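Local coordinates for BT_2262 (uncharacterised lipoprotein) (Bacteroides thetaiotaomicron, PDB 5FQ8), which is of unknown function but is a probable surface lipoprotein with an Ig-like domain and a BT_2262-like C-terminal domain, seen in an assembly with an outer membrane protein, at residues G[14-20]-G[36-42]; G[23-29]-G[84-90]; G[177-183]-G[196-202]. All blocks are in the same frame, centred on the assembly; numbering follows the deposited sequence.

Contact 1 (G[14-20]-G[36-42])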
loop_
_atom_site.group_PDB
_atom_site.type_symbol
_atom_site.label_atom_id
_atom_site.label_comp_id
_atom_site.label_asym_id
_atom_site.label_seq_id
_atom_site.Cartn_x
_atom_site.Cartn_y
_atom_site.Cartn_z
ATOM N N PHE G 14 18.303 -31.969 -31.501
ATOM C CA PHE G 14 19.472 -32.732 -31.107
ATOM C C PHE G 14 19.152 -34.213 -30.966
ATOM O O PHE G 14 18.001 -34.642 -31.013
ATOM C CB PHE G 14 20.031 -32.198 -29.798
ATOM C CG PHE G 14 20.762 -30.916 -29.949
ATOM C CD1 PHE G 14 21.735 -30.782 -30.903
ATOM C CD2 PHE G 14 20.461 -29.834 -29.150
ATOM C CE1 PHE G 14 22.409 -29.599 -31.048
ATOM C CE2 PHE G 14 21.124 -28.653 -29.291
ATOM C CZ PHE G 14 22.104 -28.533 -30.237
ATOM N N VAL G 15 20.209 -34.997 -30.792
ATOM C CA VAL G 15 20.137 -36.444 -30.631
ATOM C C VAL G 15 20.363 -36.792 -29.170
ATOM O O VAL G 15 21.193 -36.177 -28.498
ATOM C CB VAL G 15 21.178 -37.145 -31.523
ATOM C CG1 VAL G 15 21.383 -38.576 -31.080
ATOM C CG2 VAL G 15 20.743 -37.101 -32.968
ATOM N N THR G 16 19.619 -37.769 -28.673
ATOM C CA THR G 16 19.835 -38.315 -27.345
ATOM C C THR G 16 20.499 -39.676 -27.473
ATOM O O THR G 16 20.094 -40.486 -28.309
ATOM C CB THR G 16 18.509 -38.427 -26.597
ATOM O OG1 THR G 16 18.077 -37.121 -26.206
ATOM C CG2 THR G 16 18.651 -39.310 -25.368
ATOM N N LEU G 17 21.528 -39.920 -26.665
ATOM C CA LEU G 17 22.257 -41.186 -26.703
ATOM C C LEU G 17 22.465 -41.698 -25.286
ATOM O O LEU G 17 23.038 -40.996 -24.448
ATOM C CB LEU G 17 23.594 -41.033 -27.424
ATOM C CG LEU G 17 24.384 -42.322 -27.634
ATOM C CD1 LEU G 17 23.557 -43.326 -28.384
ATOM C CD2 LEU G 17 25.659 -42.048 -28.389
ATOM N N GLU G 18 22.005 -42.921 -25.030
ATOM C CA GLU G 18 22.087 -43.562 -23.725
ATOM C C GLU G 18 22.898 -44.840 -23.837
ATOM O O GLU G 18 22.619 -45.684 -24.692
ATOM C CB GLU G 18 20.701 -43.903 -23.183
ATOM C CG GLU G 18 19.742 -42.746 -23.115
ATOM C CD GLU G 18 18.303 -43.192 -23.100
ATOM O OE1 GLU G 18 18.061 -44.409 -23.226
ATOM O OE2 GLU G 18 17.416 -42.324 -22.966
ATOM N N ARG G 19 23.882 -44.993 -22.964
ATOM C CA ARG G 19 24.646 -46.228 -22.890
ATOM C C ARG G 19 23.911 -47.244 -22.029
ATOM O O ARG G 19 23.470 -46.922 -20.923
ATOM C CB ARG G 19 26.031 -45.971 -22.309
ATOM C CG ARG G 19 26.810 -47.242 -22.101
ATOM C CD ARG G 19 28.106 -47.015 -21.372
ATOM N NE ARG G 19 27.875 -46.462 -20.047
ATOM C CZ ARG G 19 28.316 -45.275 -19.649
ATOM N NH1 ARG G 19 29.021 -44.518 -20.477
ATOM N NH2 ARG G 19 28.060 -44.854 -18.420
ATOM N N GLU G 20 23.790 -48.470 -22.532
ATOM C CA GLU G 20 23.246 -49.590 -21.775
ATOM C C GLU G 20 24.381 -50.547 -21.440
ATOM O O GLU G 20 24.979 -51.142 -22.339
ATOM C CB GLU G 20 22.158 -50.325 -22.557
ATOM C CG GLU G 20 20.879 -49.560 -22.807
ATOM C CD GLU G 20 19.928 -50.347 -23.678
ATOM O OE1 GLU G 20 20.299 -51.470 -24.080
ATOM O OE2 GLU G 20 18.817 -49.854 -23.960
ATOM N N PRO G 36 27.101 -54.630 -24.997
ATOM C CA PRO G 36 26.077 -54.460 -23.953
ATOM C C PRO G 36 24.824 -53.741 -24.415
ATOM O O PRO G 36 23.741 -54.023 -23.890
ATOM C CB PRO G 36 26.816 -53.657 -22.879
ATOM C CG PRO G 36 28.246 -53.949 -23.107
ATOM C CD PRO G 36 28.396 -54.077 -24.587
ATOM N N GLY G 37 24.929 -52.816 -25.356
ATOM C CA GLY G 37 23.779 -52.159 -25.943
ATOM C C GLY G 37 23.796 -50.655 -25.730
ATOM O O GLY G 37 24.565 -50.108 -24.944
ATOM N N TYR G 38 22.900 -49.996 -26.451
ATOM C CA TYR G 38 22.766 -48.547 -26.386
ATOM C C TYR G 38 21.453 -48.160 -27.046
ATOM O O TYR G 38 20.882 -48.929 -27.825
ATOM C CB TYR G 38 23.938 -47.842 -27.070
ATOM C CG TYR G 38 24.223 -48.391 -28.438
ATOM C CD1 TYR G 38 23.573 -47.897 -29.549
ATOM C CD2 TYR G 38 25.133 -49.417 -28.612
ATOM C CE1 TYR G 38 23.821 -48.409 -30.789
ATOM C CE2 TYR G 38 25.388 -49.928 -29.846
ATOM C CZ TYR G 38 24.732 -49.423 -30.932
ATOM O OH TYR G 38 24.992 -49.941 -32.173
ATOM N N TYR G 39 20.983 -46.957 -26.728
ATOM C CA TYR G 39 19.749 -46.430 -27.295
ATOM C C TYR G 39 19.957 -44.996 -27.752
ATOM O O TYR G 39 20.510 -44.179 -27.013
ATOM C CB TYR G 39 18.604 -46.490 -26.279
ATOM C CG TYR G 39 17.354 -45.803 -26.759
ATOM C CD1 TYR G 39 16.522 -46.410 -27.681
ATOM C CD2 TYR G 39 17.016 -44.542 -26.302
ATOM C CE1 TYR G 39 15.385 -45.785 -28.130
ATOM C CE2 TYR G 39 15.881 -43.909 -26.743
ATOM C CZ TYR G 39 15.069 -44.534 -27.658
ATOM O OH TYR G 39 13.932 -43.904 -28.101
ATOM N N ALA G 40 19.496 -44.688 -28.959
ATOM C CA ALA G 40 19.641 -43.353 -29.523
ATOM C C ALA G 40 18.299 -42.871 -30.045
ATOM O O ALA G 40 17.625 -43.581 -30.795
ATOM C CB ALA G 40 20.682 -43.322 -30.644
ATOM N N GLU G 41 17.930 -41.656 -29.667
ATOM C CA GLU G 41 16.646 -41.078 -30.011
ATOM C C GLU G 41 16.853 -39.728 -30.674
ATOM O O GLU G 41 17.794 -38.997 -30.349
ATOM C CB GLU G 41 15.780 -40.906 -28.763
ATOM C CG GLU G 41 14.295 -40.792 -29.004
ATOM C CD GLU G 41 13.542 -40.561 -27.719
ATOM O OE1 GLU G 41 13.671 -39.461 -27.145
ATOM O OE2 GLU G 41 12.840 -41.489 -27.271
ATOM N N MET G 42 15.959 -39.392 -31.597
ATOM C CA MET G 42 15.981 -38.064 -32.198
ATOM C C MET G 42 14.559 -37.651 -32.529
ATOM O O MET G 42 13.895 -38.303 -33.337
ATOM C CB MET G 42 16.852 -38.029 -33.441
ATOM C CG MET G 42 16.864 -36.680 -34.098
ATOM S SD MET G 42 17.812 -36.694 -35.608
ATOM C CE MET G 42 16.885 -37.830 -36.616
#
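Glu-18 and Tyr-39 run side by side and point the same way from neighbouring strands. The carboxylate and the ring are turned 40° against each other. Glu-18 OE1 does the touching, 3.3 Å from Tyr-39 CD2, and approaches the ring obliquely. Tyr-39 CG lies anti to the backbone N (chi1 173°), which sends the ring along its own strand toward Glu-41. There the hydroxyl donates to the carboxylate: Tyr-39 OH is 2.8 Å from Glu-41 OE2, on its anti side and somewhat out of the carboxylate plane. This bond should limit how freely both groups turn. Glu-20 reaches the other end of Tyr-39. Its carboxylate is nearly parallel to the ring plane, yet OE2 comes only to Tyr-39 CB, at 4.1 Å.

Strands 10-19 and 38-42 form an antiparallel pair in one sheet of the Ig-like domain. Paired backbone bonds join Thr-16 with Glu-41 and Glu-18 with Tyr-39. At the end, Glu-20 N bonds to Gly-37 O at 3.0 Å, with the donor well above the carbonyl plane.

The other face is mostly apolar. Leu-17 leans across so that its CD1 branch lies 3.7 Å from Ala-40 CB. Val-15 and Met-42 cross at a slant, with Val-15 CG2 4.0 Å from Met-42 SD. Leu-17 and Arg-19 also pack on Phe-81 of strand 78-87, which belongs to the other sheet of the domain. The ring of Tyr-38 meets that of Tyr-69. At the start of the pair, the backbone of Phe-14 is hydrogen-bonded to the chain of outer membrane protein OMP121.

Contact 2 (G[23-29]-G[84-90])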
loop_
_atom_site.group_PDB
_atom_site.type_symbol
_atom_site.label_atom_id
_atom_site.label_comp_id
_atom_site.label_asym_id
_atom_site.label_seq_id
_atom_site.Cartn_x
_atom_site.Cartn_y
_atom_site.Cartn_z
ATOM N N GLU G 23 30.471 -49.105 -18.246
ATOM C CA GLU G 23 31.382 -48.239 -18.983
ATOM C C GLU G 23 32.730 -48.909 -19.190
ATOM O O GLU G 23 33.315 -48.797 -20.270
ATOM C CB GLU G 23 31.556 -46.919 -18.240
ATOM C CG GLU G 23 32.538 -45.978 -18.891
ATOM C CD GLU G 23 32.753 -44.718 -18.099
ATOM O OE1 GLU G 23 32.236 -44.640 -16.968
ATOM O OE2 GLU G 23 33.437 -43.807 -18.610
ATOM N N LYS G 24 33.235 -49.600 -18.174
ATOM C CA LYS G 24 34.483 -50.339 -18.264
ATOM C C LYS G 24 34.193 -51.824 -18.124
ATOM O O LYS G 24 33.411 -52.233 -17.260
ATOM C CB LYS G 24 35.474 -49.876 -17.192
ATOM C CG LYS G 24 35.815 -48.402 -17.265
ATOM C CD LYS G 24 36.816 -48.006 -16.198
ATOM C CE LYS G 24 37.373 -46.607 -16.430
ATOM N NZ LYS G 24 36.323 -45.549 -16.440
ATOM N N ILE G 25 34.812 -52.623 -18.982
ATOM C CA ILE G 25 34.580 -54.058 -19.045
ATOM C C ILE G 25 35.926 -54.759 -19.095
ATOM O O ILE G 25 36.838 -54.322 -19.805
ATOM C CB ILE G 25 33.730 -54.433 -20.272
ATOM C CG1 ILE G 25 32.295 -53.960 -20.082
ATOM C CG2 ILE G 25 33.796 -55.921 -20.538
ATOM C CD1 ILE G 25 31.387 -54.379 -21.192
ATOM N N VAL G 26 36.060 -55.842 -18.343
ATOM C CA VAL G 26 37.294 -56.608 -18.322
ATOM C C VAL G 26 36.971 -58.035 -18.719
ATOM O O VAL G 26 36.186 -58.711 -18.046
ATOM C CB VAL G 26 37.975 -56.554 -16.951
ATOM C CG1 VAL G 26 39.170 -57.469 -16.943
ATOM C CG2 VAL G 26 38.399 -55.138 -16.641
ATOM N N LEU G 27 37.573 -58.486 -19.812
ATOM C CA LEU G 27 37.366 -59.822 -20.339
ATOM C C LEU G 27 38.698 -60.553 -20.385
ATOM O O LEU G 27 39.759 -59.934 -20.465
ATOM C CB LEU G 27 36.762 -59.785 -21.743
ATOM C CG LEU G 27 35.532 -58.938 -22.047
ATOM C CD1 LEU G 27 35.369 -58.861 -23.542
ATOM C CD2 LEU G 27 34.309 -59.546 -21.428
ATOM N N GLU G 28 38.640 -61.878 -20.344
ATOM C CA GLU G 28 39.849 -62.686 -20.407
ATOM C C GLU G 28 40.190 -63.010 -21.853
ATOM O O GLU G 28 39.318 -63.050 -22.722
ATOM C CB GLU G 28 39.687 -63.980 -19.604
ATOM C CG GLU G 28 39.357 -63.771 -18.134
ATOM C CD GLU G 28 39.560 -65.022 -17.307
ATOM O OE1 GLU G 28 40.431 -65.842 -17.663
ATOM O OE2 GLU G 28 38.844 -65.187 -16.299
ATOM N N LYS G 29 41.474 -63.238 -22.102
ATOM C CA LYS G 29 41.929 -63.530 -23.455
ATOM C C LYS G 29 41.163 -64.713 -24.016
ATOM O O LYS G 29 41.146 -65.793 -23.422
ATOM C CB LYS G 29 43.426 -63.814 -23.461
ATOM C CG LYS G 29 43.995 -64.130 -24.836
ATOM C CD LYS G 29 45.470 -64.507 -24.742
ATOM C CE LYS G 29 46.072 -64.836 -26.096
ATOM N NZ LYS G 29 46.812 -66.125 -26.064
ATOM N N THR G 84 35.302 -48.681 -22.506
ATOM C CA THR G 84 36.667 -49.188 -22.489
ATOM C C THR G 84 36.678 -50.663 -22.121
ATOM O O THR G 84 36.139 -51.046 -21.080
ATOM C CB THR G 84 37.513 -48.409 -21.490
ATOM O OG1 THR G 84 37.354 -47.008 -21.720
ATOM C CG2 THR G 84 38.962 -48.782 -21.652
ATOM N N VAL G 85 37.308 -51.483 -22.955
ATOM C CA VAL G 85 37.346 -52.924 -22.760
ATOM C C VAL G 85 38.785 -53.343 -22.525
ATOM O O VAL G 85 39.667 -52.992 -23.314
ATOM C CB VAL G 85 36.751 -53.671 -23.965
ATOM C CG1 VAL G 85 36.941 -55.153 -23.805
ATOM C CG2 VAL G 85 35.292 -53.352 -24.097
ATOM N N TYR G 86 39.017 -54.097 -21.450
ATOM C CA TYR G 86 40.340 -54.564 -21.060
ATOM C C TYR G 86 40.439 -56.078 -21.199
ATOM O O TYR G 86 39.479 -56.807 -20.945
ATOM C CB TYR G 86 40.661 -54.173 -19.618
ATOM C CG TYR G 86 40.538 -52.703 -19.298
ATOM C CD1 TYR G 86 39.321 -52.156 -18.917
ATOM C CD2 TYR G 86 41.645 -51.868 -19.338
ATOM C CE1 TYR G 86 39.205 -50.816 -18.604
ATOM C CE2 TYR G 86 41.539 -50.528 -19.026
ATOM C CZ TYR G 86 40.316 -50.008 -18.661
ATOM O OH TYR G 86 40.198 -48.678 -18.350
ATOM N N VAL G 87 41.624 -56.554 -21.578
ATOM C CA VAL G 87 41.854 -57.965 -21.871
ATOM C C VAL G 87 42.967 -58.495 -20.974
ATOM O O VAL G 87 44.033 -57.878 -20.873
ATOM C CB VAL G 87 42.207 -58.174 -23.354
ATOM C CG1 VAL G 87 42.203 -59.643 -23.688
ATOM C CG2 VAL G 87 41.228 -57.448 -24.222
ATOM N N ALA G 88 42.732 -59.653 -20.355
ATOM C CA ALA G 88 43.695 -60.251 -19.439
ATOM C C ALA G 88 44.737 -61.066 -20.201
ATOM O O ALA G 88 44.794 -61.055 -21.430
ATOM C CB ALA G 88 42.973 -61.098 -18.402
ATOM N N ASP G 89 45.579 -61.791 -19.470
ATOM C CA ASP G 89 46.685 -62.528 -20.056
ATOM C C ASP G 89 46.468 -64.030 -20.100
ATOM O O ASP G 89 47.283 -64.730 -20.717
ATOM C CB ASP G 89 47.974 -62.238 -19.273
ATOM C CG ASP G 89 49.213 -62.823 -19.932
ATOM O OD1 ASP G 89 49.780 -62.157 -20.815
ATOM O OD2 ASP G 89 49.609 -63.947 -19.564
ATOM N N ASN G 90 45.410 -64.534 -19.449
ATOM C CA ASN G 90 45.005 -65.942 -19.426
ATOM C C ASN G 90 45.748 -66.735 -18.357
ATOM O O ASN G 90 45.186 -67.670 -17.779
ATOM C CB ASN G 90 45.189 -66.615 -20.797
ATOM C CG ASN G 90 43.925 -67.250 -21.308
ATOM O OD1 ASN G 90 42.837 -67.006 -20.787
ATOM N ND2 ASN G 90 44.056 -68.065 -22.344
#
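Tyr-86 N donates to Ile-25 O at 2.7 Å, a backbone bond across the two strands. It is one rung of a parallel ladder. Strand 24-27 runs along the edge of a mixed sheet beside strand 78-87, an arrangement like that of strands A' and G in many Ig-like domains, where the first edge is split between the two sheets. Ile-25 N and Leu-27 N donate back, to Thr-84 O and Tyr-86 O. Thr-84 N to Glu-23 O and Ala-88 N to Leu-27 O close the two ends.

The ring of Tyr-86 lies against strand 24-27. Its CG is anti to the carbonyl carbon (chi1 -55°), which keeps the ring on the side of its own N-H and brings CD1 3.4 Å from Ile-25 O, at the ring edge. Lys-24 runs alongside in the same direction, its CE 4.0 Å from Tyr-86 OH. Val-26 crosses at an angle, with CG2 3.9 Å from Tyr-86 CB. Val-122 of strand 120-125 packs on all three of these side chains. Were Tyr-86 an alanine, the Lys-24 chain, Val-26 CG2 and Val-122 would probably lose the ring they pack on, and a gap would open where it lay.

On the other face, Leu-27 CD1 touches Val-85 CG1 at 4.0 Å, and Phe-33 packs on both residues. At the end of the ladder, Val-87 CG1 lies 3.9 Å from Lys-29 CA.

Contact 3 (G[177-183]-G[196-202])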
loop_
_atom_site.group_PDB
_atom_site.type_symbol
_atom_site.label_atom_id
_atom_site.label_comp_id
_atom_site.label_asym_id
_atom_site.label_seq_id
_atom_site.Cartn_x
_atom_site.Cartn_y
_atom_site.Cartn_z
ATOM N N ASP G 177 53.878 -36.556 -13.881
ATOM C CA ASP G 177 53.930 -36.660 -12.414
ATOM C C ASP G 177 53.917 -38.139 -12.073
ATOM O O ASP G 177 53.207 -38.912 -12.709
ATOM C CB ASP G 177 52.756 -35.990 -11.699
ATOM C CG ASP G 177 53.115 -35.544 -10.303
ATOM O OD1 ASP G 177 54.323 -35.470 -10.001
ATOM O OD2 ASP G 177 52.196 -35.255 -9.513
ATOM N N SER G 178 54.679 -38.533 -11.058
ATOM C CA SER G 178 54.695 -39.915 -10.601
ATOM C C SER G 178 54.797 -39.928 -9.083
ATOM O O SER G 178 55.029 -38.899 -8.443
ATOM C CB SER G 178 55.849 -40.698 -11.229
ATOM O OG SER G 178 56.065 -40.302 -12.570
ATOM N N MET G 179 54.627 -41.112 -8.504
ATOM C CA MET G 179 54.648 -41.248 -7.059
ATOM C C MET G 179 56.067 -41.099 -6.512
ATOM O O MET G 179 57.060 -41.158 -7.239
ATOM C CB MET G 179 54.105 -42.604 -6.641
ATOM C CG MET G 179 54.904 -43.735 -7.225
ATOM S SD MET G 179 54.483 -45.328 -6.533
ATOM C CE MET G 179 55.732 -46.318 -7.331
ATOM N N ASP G 180 56.146 -40.932 -5.192
ATOM C CA ASP G 180 57.430 -40.854 -4.498
ATOM C C ASP G 180 57.932 -42.253 -4.148
ATOM O O ASP G 180 58.941 -42.713 -4.689
ATOM C CB ASP G 180 57.304 -39.972 -3.253
ATOM C CG ASP G 180 57.310 -38.500 -3.588
ATOM O OD1 ASP G 180 58.042 -38.105 -4.515
ATOM O OD2 ASP G 180 56.586 -37.737 -2.923
ATOM N N GLN G 181 57.231 -42.941 -3.247
ATOM C CA GLN G 181 57.638 -44.266 -2.796
ATOM C C GLN G 181 56.422 -45.174 -2.714
ATOM O O GLN G 181 55.276 -44.721 -2.751
ATOM C CB GLN G 181 58.337 -44.208 -1.435
ATOM C CG GLN G 181 59.686 -43.526 -1.467
ATOM C CD GLN G 181 60.271 -43.336 -0.089
ATOM O OE1 GLN G 181 59.631 -43.645 0.918
ATOM N NE2 GLN G 181 61.495 -42.826 -0.032
ATOM N N MET G 182 56.687 -46.475 -2.588
ATOM C CA MET G 182 55.640 -47.476 -2.426
ATOM C C MET G 182 56.014 -48.424 -1.298
ATOM O O MET G 182 57.088 -49.033 -1.322
ATOM C CB MET G 182 55.410 -48.261 -3.715
ATOM C CG MET G 182 54.209 -49.182 -3.646
ATOM S SD MET G 182 53.152 -49.085 -5.102
ATOM C CE MET G 182 51.545 -49.034 -4.344
ATOM N N THR G 183 55.113 -48.561 -0.327
ATOM C CA THR G 183 55.377 -49.333 0.877
ATOM C C THR G 183 54.100 -50.029 1.324
ATOM O O THR G 183 52.994 -49.649 0.927
ATOM C CB THR G 183 55.905 -48.443 2.007
ATOM O OG1 THR G 183 55.260 -47.165 1.940
ATOM C CG2 THR G 183 57.406 -48.256 1.890
ATOM N N TRP G 196 47.918 -51.398 -0.355
ATOM C CA TRP G 196 49.110 -50.612 -0.627
ATOM C C TRP G 196 48.950 -49.248 0.014
ATOM O O TRP G 196 47.833 -48.761 0.206
ATOM C CB TRP G 196 49.401 -50.488 -2.132
ATOM C CG TRP G 196 48.386 -49.740 -2.969
ATOM C CD1 TRP G 196 48.185 -48.394 -3.007
ATOM C CD2 TRP G 196 47.483 -50.305 -3.924
ATOM N NE1 TRP G 196 47.198 -48.089 -3.901
ATOM C CE2 TRP G 196 46.746 -49.246 -4.475
ATOM C CE3 TRP G 196 47.214 -51.604 -4.348
ATOM C CZ2 TRP G 196 45.757 -49.448 -5.437
ATOM C CZ3 TRP G 196 46.230 -51.805 -5.295
ATOM C CH2 TRP G 196 45.515 -50.734 -5.831
ATOM N N THR G 197 50.081 -48.671 0.391
ATOM C CA THR G 197 50.172 -47.266 0.743
ATOM C C THR G 197 51.162 -46.642 -0.220
ATOM O O THR G 197 52.230 -47.210 -0.465
ATOM C CB THR G 197 50.627 -47.060 2.186
ATOM O OG1 THR G 197 51.918 -47.647 2.361
ATOM C CG2 THR G 197 49.648 -47.690 3.153
ATOM N N VAL G 198 50.792 -45.501 -0.786
ATOM C CA VAL G 198 51.601 -44.836 -1.796
ATOM C C VAL G 198 51.788 -43.388 -1.375
ATOM O O VAL G 198 50.872 -42.769 -0.823
ATOM C CB VAL G 198 50.954 -44.953 -3.193
ATOM C CG1 VAL G 198 49.557 -44.362 -3.191
ATOM C CG2 VAL G 198 51.830 -44.309 -4.246
ATOM N N ALA G 199 52.990 -42.862 -1.602
ATOM C CA ALA G 199 53.355 -41.509 -1.207
ATOM C C ALA G 199 53.467 -40.625 -2.443
ATOM O O ALA G 199 54.116 -41.004 -3.426
ATOM C CB ALA G 199 54.671 -41.504 -0.429
ATOM N N TYR G 200 52.846 -39.452 -2.386
ATOM C CA TYR G 200 52.704 -38.569 -3.532
ATOM C C TYR G 200 53.325 -37.202 -3.230
ATOM O O TYR G 200 53.894 -36.975 -2.162
ATOM C CB TYR G 200 51.228 -38.448 -3.921
ATOM C CG TYR G 200 50.989 -37.923 -5.315
ATOM C CD1 TYR G 200 51.660 -38.462 -6.405
ATOM C CD2 TYR G 200 50.093 -36.890 -5.541
ATOM C CE1 TYR G 200 51.450 -37.982 -7.676
ATOM C CE2 TYR G 200 49.875 -36.405 -6.806
ATOM C CZ TYR G 200 50.554 -36.957 -7.871
ATOM O OH TYR G 200 50.342 -36.477 -9.140
ATOM N N ALA G 201 53.188 -36.299 -4.205
ATOM C CA ALA G 201 53.807 -34.979 -4.293
ATOM C C ALA G 201 54.432 -34.439 -3.011
ATOM O O ALA G 201 53.957 -33.448 -2.447
ATOM C CB ALA G 201 52.782 -33.966 -4.806
ATOM N N GLY G 202 55.505 -35.072 -2.552
ATOM C CA GLY G 202 56.334 -34.473 -1.530
ATOM C C GLY G 202 55.821 -34.607 -0.114
ATOM O O GLY G 202 56.599 -34.904 0.794
#
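Asp-180 reaches across to Ala-199 and on to Gly-202, in the turn after strand 193-200. Its backbone N donates to Ala-199 O at 2.7 Å, and its CB lies 3.4 Å from the same oxygen. CG sits beside the backbone N (chi1 -78°), which carries the carboxylate past Ala-199 to the backbone of the turn. There CG is 4.0 Å from Gly-202 N. At the tip, OD2 accepts from Gly-202 N through its syn lone pair, at 2.9 Å. Tyr-200 O, also 2.9 Å from Asp-180 OD2, is another acceptor and makes no bond with it.

At the other end Thr-183 O takes two donors from one residue. Thr-197 N bonds nearly along the C=O direction, and Thr-197 OG1 donates at 2.7 Å from well above the carbonyl plane. Thr-183 N returns a straight bond to Thr-197 O (175°).

Two methionines pack against strand 193-200. Met-182 CE touches Trp-196 CB at 3.4 Å, and Met-179 SD meets Val-198 CG2 at 3.6 Å. Both also pack on Pro-167 of strand 165-171.

The pair belongs to the antiparallel hairpin of strands 181-188 and 193-200 in the all-beta C-terminal domain. Strand 204-211 lies beside strand 193-200, bonded through Trp-196 and Val-198.

Contacts 1 and 2 lie in the same Ig-like domain, and the two pairings interleave in sequence. They touch where Pro-36 CG packs on Ile-25 CD1 at 3.7 Å. Contact 1 is antiparallel and near the surface, with carboxylates and a tyrosine on one face. Contact 2 is parallel, partly buried and nearer the centre of the chain's fold, and its packing is more apolar. Contact 3 belongs to the C-terminal domain, and its centre is about 40 Å from that of contact 1. It is also partly buried, but it is a local hairpin. Side-chain bonds from an aspartate and a threonine help to join its segments, whereas the bonds across contacts 1 and 2 are mainly backbone ones.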